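Local coordinates for conserved protein (Methanothermobacter thermautotrophicus, PDB 1I36), which is of unknown function but binds NADP and resembles 3-hydroxyacid dehydrogenases in structure, which suggests a nicotinamide-dependent oxidoreductase, at residues R218-E221 with E222-V226; R208-S211 with S212-A216. The protein carries 1 engineered substitution. One frame throughout, in Å; residues are numbered along the deposited sequence.

Overall arrangement
Both contacts lie in the helical part of the chain, in the region assigned to the DUF1932 family, and each joins residues one helical turn apart. Contact 2 (208-216) covers the end of helix 202-214 and the break at His215; contact 1 (218-226) follows at once on helix 216-231. Their centres are about 13 Å apart, and they meet where Arg219 reaches back to the preceding helix, with Arg219 NH2 3.9 Å from Ser211 CB. Contact 1 is the one nearer the cofactor: the Arg218 side chain comes within about 7 Å of the bound NADP, and Glu225 OE1 accepts a hydrogen bond from Asn89 ND2, a residue of the NADP site. The His215 side chain of contact 2 stays about 12 Å from NADP.

Contact 1: R218-E221 with E222-V226; sequences RRYE and EMKEV
Arg218 lays its guanidinium over the aliphatic part of Glu222, whose CG sits beneath the centre of one face, 3.5 Å from Arg218 CZ. The two side chains run at about a right angle, their flat ends turned 51° apart. Arg218 NE and Glu222 OE2 form a long salt bridge of 3.8 Å; the oxygen stands well out of the guanidinium plane, so no N-H points at it and the direct attraction is one of charge. A water accepts a weak bond from Arg218 NH2 and donates to Glu222 OE2, at 3.2 Å. Arg218 reaches this place because CG stands opposite the backbone N (chi1 179°) and the chain then bends at chi2. The other carboxylate oxygen, Glu222 OE1, lies 3.4 Å from Arg219 CD, and helix 154-182 adds a weak, long ion pair from Lys167. An alanine in place of Glu222 would probably leave the Arg218 guanidinium without the methylene under its face and its nearest counter-charge, and freer to turn.

Arg218 and Glu222 are an i to i+4 pair and Arg219 and Glu222 an i to i+3 pair on alpha helix 216-231, and the backbone underneath is regular: Glu222 N bonds Arg218 O at 2.8 Å. One step round, Glu221 and Lys224 form an i to i+3 salt bridge, with a weak 3.3 Å bond from Lys224 NZ to Glu221 OE1; the two side chains lie side by side, pointing the same way. Lys224 also places CD 3.8 Å from Tyr220 CE2, while its CG lies over one face of the ring. Further out, Glu225 OE2 is near the edge of the Arg218 guanidinium, 4.0 Å from NH2, too far for a salt bridge. Glu225 OE1 accepts a hydrogen bond from Asn89 ND2, while Met223 packs against Ile242 and Ile243 of helix 238-249.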
ATOM      1  N   ARG A 218     -14.500  -9.292 -11.132  1.00 39.15           N
ATOM      2  CA  ARG A 218     -13.563  -8.870 -12.167  1.00 40.31           C
ATOM      3  C   ARG A 218     -12.151  -8.754 -11.584  1.00 38.39           C
ATOM      4  O   ARG A 218     -11.184  -9.166 -12.221  1.00 35.62           O
ATOM      5  CB  ARG A 218     -14.001  -7.543 -12.797  1.00 44.75           C
ATOM      6  CG  ARG A 218     -13.042  -6.996 -13.888  1.00 50.11           C
ATOM      7  CD  ARG A 218     -12.894  -7.947 -15.101  1.00 55.77           C
ATOM      8  NE  ARG A 218     -11.760  -7.587 -15.974  1.00 60.32           N
ATOM      9  CZ  ARG A 218     -10.869  -8.457 -16.459  1.00 62.86           C
ATOM     10  NH1 ARG A 218     -10.966  -9.753 -16.173  1.00 63.80           N
ATOM     11  NH2 ARG A 218      -9.857  -8.032 -17.212  1.00 63.78           N
ATOM     12  N   ARG A 219     -12.048  -8.224 -10.362  1.00 35.22           N
ATOM     13  CA  ARG A 219     -10.762  -8.068  -9.692  1.00 33.83           C
ATOM     14  C   ARG A 219     -10.061  -9.406  -9.492  1.00 29.98           C
ATOM     15  O   ARG A 219      -8.833  -9.493  -9.568  1.00 28.62           O
ATOM     16  CB  ARG A 219     -10.934  -7.397  -8.320  1.00 37.00           C
ATOM     17  CG  ARG A 219     -11.304  -5.923  -8.362  1.00 41.10           C
ATOM     18  CD  ARG A 219     -10.185  -5.058  -8.939  1.00 43.55           C
ATOM     19  NE  ARG A 219     -10.353  -3.677  -8.511  1.00 46.14           N
ATOM     20  CZ  ARG A 219     -11.202  -2.813  -9.054  1.00 48.26           C
ATOM     21  NH1 ARG A 219     -11.963  -3.176 -10.082  1.00 49.41           N
ATOM     22  NH2 ARG A 219     -11.351  -1.609  -8.508  1.00 49.80           N
ATOM     23  N   TYR A 220     -10.843 -10.434  -9.188  1.00 27.33           N
ATOM     24  CA  TYR A 220     -10.306 -11.769  -8.970  1.00 29.59           C
ATOM     25  C   TYR A 220      -9.683 -12.314 -10.257  1.00 28.77           C
ATOM     26  O   TYR A 220      -8.572 -12.868 -10.226  1.00 26.99           O
ATOM     27  CB  TYR A 220     -11.400 -12.709  -8.480  1.00 32.56           C
ATOM     28  CG  TYR A 220     -10.921 -14.115  -8.318  1.00 36.25           C
ATOM     29  CD1 TYR A 220     -10.128 -14.472  -7.234  1.00 37.62           C
ATOM     30  CD2 TYR A 220     -11.259 -15.101  -9.247  1.00 39.31           C
ATOM     31  CE1 TYR A 220      -9.679 -15.766  -7.064  1.00 40.89           C
ATOM     32  CE2 TYR A 220     -10.813 -16.413  -9.090  1.00 42.42           C
ATOM     33  CZ  TYR A 220     -10.023 -16.737  -7.992  1.00 43.17           C
ATOM     34  OH  TYR A 220      -9.576 -18.029  -7.811  1.00 45.36           O
ATOM     35  N   GLU A 221     -10.400 -12.139 -11.369  1.00 30.17           N
ATOM     36  CA  GLU A 221      -9.944 -12.582 -12.689  1.00 33.38           C
ATOM     37  C   GLU A 221      -8.693 -11.774 -13.049  1.00 30.24           C
ATOM     38  O   GLU A 221      -7.724 -12.314 -13.563  1.00 29.65           O
ATOM     39  CB  GLU A 221     -11.009 -12.325 -13.772  1.00 37.97           C
ATOM     40  CG  GLU A 221     -12.386 -13.003 -13.598  1.00 44.76           C
ATOM     41  CD  GLU A 221     -12.322 -14.507 -13.456  1.00 49.67           C
ATOM     42  OE1 GLU A 221     -11.585 -15.168 -14.228  1.00 52.93           O
ATOM     43  OE2 GLU A 221     -13.027 -15.034 -12.562  1.00 53.35           O
ATOM     44  N   GLU A 222      -8.743 -10.471 -12.795  1.00 26.81           N
ATOM     45  CA  GLU A 222      -7.625  -9.587 -13.080  1.00 27.65           C
ATOM     46  C   GLU A 222      -6.376  -9.982 -12.308  1.00 27.55           C
ATOM     47  O   GLU A 222      -5.272  -9.905 -12.847  1.00 27.29           O
ATOM     48  CB  GLU A 222      -7.978  -8.142 -12.777  1.00 28.82           C
ATOM     49  CG  GLU A 222      -8.829  -7.438 -13.824  1.00 32.94           C
ATOM     50  CD  GLU A 222      -9.283  -6.047 -13.365  1.00 36.90           C
ATOM     51  OE1 GLU A 222      -9.438  -5.843 -12.145  1.00 38.30           O
ATOM     52  OE2 GLU A 222      -9.496  -5.157 -14.207  1.00 39.66           O
ATOM     53  N   MET A 223      -6.544 -10.429 -11.063  1.00 24.99           N
ATOM     54  CA  MET A 223      -5.397 -10.838 -10.253  1.00 24.32           C
ATOM     55  C   MET A 223      -4.779 -12.134 -10.745  1.00 24.69           C
ATOM     56  O   MET A 223      -3.580 -12.319 -10.611  1.00 22.42           O
ATOM     57  CB  MET A 223      -5.751 -10.971  -8.771  1.00 23.86           C
ATOM     58  CG  MET A 223      -5.612  -9.687  -7.982  1.00 26.21           C
ATOM     59  SD  MET A 223      -3.974  -8.908  -8.051  1.00 25.36           S
ATOM     60  CE  MET A 223      -2.979 -10.178  -7.753  1.00 16.29           C
ATOM     61  N   LYS A 224      -5.589 -13.039 -11.302  1.00 27.37           N
ATOM     62  CA  LYS A 224      -5.047 -14.288 -11.840  1.00 28.11           C
ATOM     63  C   LYS A 224      -4.099 -13.923 -12.980  1.00 25.80           C
ATOM     64  O   LYS A 224      -3.019 -14.491 -13.093  1.00 26.70           O
ATOM     65  CB  LYS A 224      -6.159 -15.211 -12.350  1.00 34.87           C
ATOM     66  CG  LYS A 224      -7.130 -15.666 -11.245  1.00 42.88           C
ATOM     67  CD  LYS A 224      -7.994 -16.877 -11.634  1.00 46.97           C
ATOM     68  CE  LYS A 224      -8.879 -16.601 -12.850  1.00 50.08           C
ATOM     69  NZ  LYS A 224      -9.862 -17.711 -13.115  1.00 50.66           N
ATOM     70  N   GLU A 225      -4.475 -12.925 -13.782  1.00 25.43           N
ATOM     71  CA  GLU A 225      -3.632 -12.478 -14.900  1.00 27.14           C
ATOM     72  C   GLU A 225      -2.367 -11.839 -14.369  1.00 25.51           C
ATOM     73  O   GLU A 225      -1.288 -12.073 -14.898  1.00 25.81           O
ATOM     74  CB  GLU A 225      -4.360 -11.448 -15.773  1.00 28.69           C
ATOM     75  CG  GLU A 225      -5.648 -11.943 -16.380  1.00 37.11           C
ATOM     76  CD  GLU A 225      -6.445 -10.845 -17.112  1.00 42.17           C
ATOM     77  OE1 GLU A 225      -6.070  -9.640 -17.067  1.00 41.93           O
ATOM     78  OE2 GLU A 225      -7.468 -11.210 -17.736  1.00 46.93           O
ATOM     79  N   VAL A 226      -2.506 -10.964 -13.369  1.00 22.91           N
ATOM     80  CA  VAL A 226      -1.346 -10.310 -12.766  1.00 22.75           C
ATOM     81  C   VAL A 226      -0.373 -11.366 -12.257  1.00 21.49           C
ATOM     82  O   VAL A 226       0.832 -11.242 -12.431  1.00 22.63           O
ATOM     83  CB  VAL A 226      -1.749  -9.368 -11.573  1.00 23.23           C
ATOM     84  CG1 VAL A 226      -0.544  -9.081 -10.671  1.00 23.38           C
ATOM     85  CG2 VAL A 226      -2.324  -8.073 -12.101  1.00 19.97           C
TER
HETATM   86  O   HOH W   1      -8.028  -5.883 -16.905  1.00 47.15           O

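Contact 2: R208-S211 with S212-A216; sequences RLKS and SCIHA
Ser212 uses two donors on one acceptor: its backbone N gives a 3.0 Å bond to Arg208 O, and its OG adds a weak one to the same oxygen at 3.2 Å. The hydroxyl can fold back because OG stands opposite the carbonyl carbon and beside the backbone N (chi1 -81°). Ser212 OG also has a weak hydrogen bond with Ser170 OG of helix 154-182, which ties this buried side chain to its neighbour. One residue on, Cys213 N bonds Leu209 O at 3.2 Å and weakly shares Lys210 O. Cys213 SG approaches Leu209 O from the same turn, at 3.0 Å.

Lys210 O receives its main bond from Ile214 N, 2.9 Å long and nearly straight, with an N-H...O angle of 165°. Ile214 CG1 also closes on this oxygen, to 3.1 Å, and its CD1 marks the nearest approach to the Lys210 side chain, which crosses it at a slant after bending at chi2, chi3 and chi4. Ser211 O is taken by His215 N at 2.9 Å, the last i to i+4 bond of this run, and the histidine ring lies oblique to that oxygen. Over one face of the ring lies Ile214 CG2. Ser211 OG is hydrogen-bonded to Ser207 O, one turn earlier, so its polar end is also accounted for within the helix. Arg208 instead extends to helix 154-182, touching Val169 and Leu173, with a weak, long ion pair to Glu197 of the second subunit.

His215 is the first residue to leave helical angles and is also the N-cap of the next helix. Such a one-residue break, with helix 202-214 ending as helix 216-231 begins, is a tight helix-to-helix junction in the all-helical part of this dehydrogenase-like fold.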
ATOM      1  N   ARG A 208     -11.554   3.184  -2.677  1.00 52.87           N
ATOM      2  CA  ARG A 208     -10.816   2.040  -3.210  1.00 53.43           C
ATOM      3  C   ARG A 208     -11.447   0.748  -2.681  1.00 51.84           C
ATOM      4  O   ARG A 208     -11.586  -0.234  -3.405  1.00 52.47           O
ATOM      5  CB  ARG A 208      -9.335   2.133  -2.786  1.00 56.58           C
ATOM      6  CG  ARG A 208      -8.702   0.806  -2.301  1.00 59.61           C
ATOM      7  CD  ARG A 208      -7.286   0.981  -1.739  1.00 60.37           C
ATOM      8  NE  ARG A 208      -6.271   1.205  -2.771  1.00 63.39           N
ATOM      9  CZ  ARG A 208      -5.586   2.338  -2.920  1.00 64.93           C
ATOM     10  NH1 ARG A 208      -5.814   3.360  -2.100  1.00 64.83           N
ATOM     11  NH2 ARG A 208      -4.657   2.445  -3.869  1.00 63.59           N
ATOM     12  N   LEU A 209     -11.840   0.781  -1.413  1.00 50.04           N
ATOM     13  CA  LEU A 209     -12.453  -0.347  -0.731  1.00 47.63           C
ATOM     14  C   LEU A 209     -13.801  -0.691  -1.348  1.00 47.12           C
ATOM     15  O   LEU A 209     -14.105  -1.859  -1.598  1.00 45.47           O
ATOM     16  CB  LEU A 209     -12.640   0.009   0.734  1.00 47.82           C
ATOM     17  CG  LEU A 209     -13.010  -1.062   1.755  1.00 48.57           C
ATOM     18  CD1 LEU A 209     -11.776  -1.863   2.154  1.00 45.08           C
ATOM     19  CD2 LEU A 209     -13.585  -0.356   2.973  1.00 49.12           C
ATOM     20  N   LYS A 210     -14.618   0.337  -1.561  1.00 46.55           N
ATOM     21  CA  LYS A 210     -15.936   0.166  -2.157  1.00 45.92           C
ATOM     22  C   LYS A 210     -15.853  -0.411  -3.571  1.00 44.21           C
ATOM     23  O   LYS A 210     -16.535  -1.376  -3.881  1.00 42.76           O
ATOM     24  CB  LYS A 210     -16.675   1.504  -2.185  1.00 48.93           C
ATOM     25  CG  LYS A 210     -17.370   1.872  -0.882  1.00 52.19           C
ATOM     26  CD  LYS A 210     -18.524   0.914  -0.581  1.00 55.19           C
ATOM     27  CE  LYS A 210     -19.669   1.039  -1.597  1.00 55.31           C
ATOM     28  NZ  LYS A 210     -20.336   2.368  -1.541  1.00 56.12           N
ATOM     29  N   SER A 211     -15.000   0.165  -4.413  1.00 44.78           N
ATOM     30  CA  SER A 211     -14.840  -0.303  -5.784  1.00 46.81           C
ATOM     31  C   SER A 211     -14.360  -1.752  -5.833  1.00 47.55           C
ATOM     32  O   SER A 211     -14.836  -2.542  -6.656  1.00 46.61           O
ATOM     33  CB  SER A 211     -13.848   0.578  -6.533  1.00 49.40           C
ATOM     34  OG  SER A 211     -14.124   1.950  -6.313  1.00 52.13           O
ATOM     35  N   SER A 212     -13.433  -2.099  -4.937  1.00 46.84           N
ATOM     36  CA  SER A 212     -12.881  -3.454  -4.865  1.00 47.40           C
ATOM     37  C   SER A 212     -13.936  -4.495  -4.521  1.00 46.75           C
ATOM     38  O   SER A 212     -13.846  -5.654  -4.946  1.00 46.58           O
ATOM     39  CB  SER A 212     -11.726  -3.525  -3.848  1.00 48.20           C
ATOM     40  OG  SER A 212     -10.514  -3.056  -4.428  1.00 50.08           O
ATOM     41  N   CYS A 213     -14.920  -4.097  -3.725  1.00 45.92           N
ATOM     42  CA  CYS A 213     -15.982  -5.021  -3.347  1.00 47.69           C
ATOM     43  C   CYS A 213     -17.042  -5.108  -4.448  1.00 45.35           C
ATOM     44  O   CYS A 213     -17.497  -6.197  -4.800  1.00 45.69           O
ATOM     45  CB  CYS A 213     -16.582  -4.593  -2.010  1.00 50.71           C
ATOM     46  SG  CYS A 213     -15.296  -4.484  -0.727  1.00 57.54           S
ATOM     47  N   ILE A 214     -17.383  -3.959  -5.025  1.00 44.39           N
ATOM     48  CA  ILE A 214     -18.370  -3.870  -6.098  1.00 44.70           C
ATOM     49  C   ILE A 214     -17.908  -4.716  -7.293  1.00 45.37           C
ATOM     50  O   ILE A 214     -18.657  -5.557  -7.804  1.00 46.43           O
ATOM     51  CB  ILE A 214     -18.564  -2.379  -6.533  1.00 45.71           C
ATOM     52  CG1 ILE A 214     -19.267  -1.588  -5.416  1.00 45.84           C
ATOM     53  CG2 ILE A 214     -19.350  -2.286  -7.843  1.00 46.51           C
ATOM     54  CD1 ILE A 214     -19.232  -0.059  -5.586  1.00 45.38           C
ATOM     55  N   HIS A 215     -16.640  -4.560  -7.664  1.00 43.83           N
ATOM     56  CA  HIS A 215     -16.064  -5.280  -8.796  1.00 42.73           C
ATOM     57  C   HIS A 215     -15.178  -6.438  -8.388  1.00 40.59           C
ATOM     58  O   HIS A 215     -14.213  -6.767  -9.089  1.00 40.43           O
ATOM     59  CB  HIS A 215     -15.254  -4.315  -9.658  1.00 44.26           C
ATOM     60  CG  HIS A 215     -16.043  -3.149 -10.167  1.00 47.01           C
ATOM     61  ND1 HIS A 215     -17.095  -3.288 -11.050  1.00 47.46           N
ATOM     62  CD2 HIS A 215     -15.898  -1.816  -9.965  1.00 48.71           C
ATOM     63  CE1 HIS A 215     -17.557  -2.094 -11.377  1.00 47.73           C
ATOM     64  NE2 HIS A 215     -16.848  -1.183 -10.732  1.00 49.26           N
ATOM     65  N   ALA A 216     -15.534  -7.100  -7.293  1.00 39.38           N
ATOM     66  CA  ALA A 216     -14.742  -8.215  -6.780  1.00 38.42           C
ATOM     67  C   ALA A 216     -14.524  -9.370  -7.758  1.00 40.08           C
ATOM     68  O   ALA A 216     -13.436  -9.960  -7.808  1.00 37.61           O
ATOM     69  CB  ALA A 216     -15.348  -8.733  -5.495  1.00 39.12           C
TER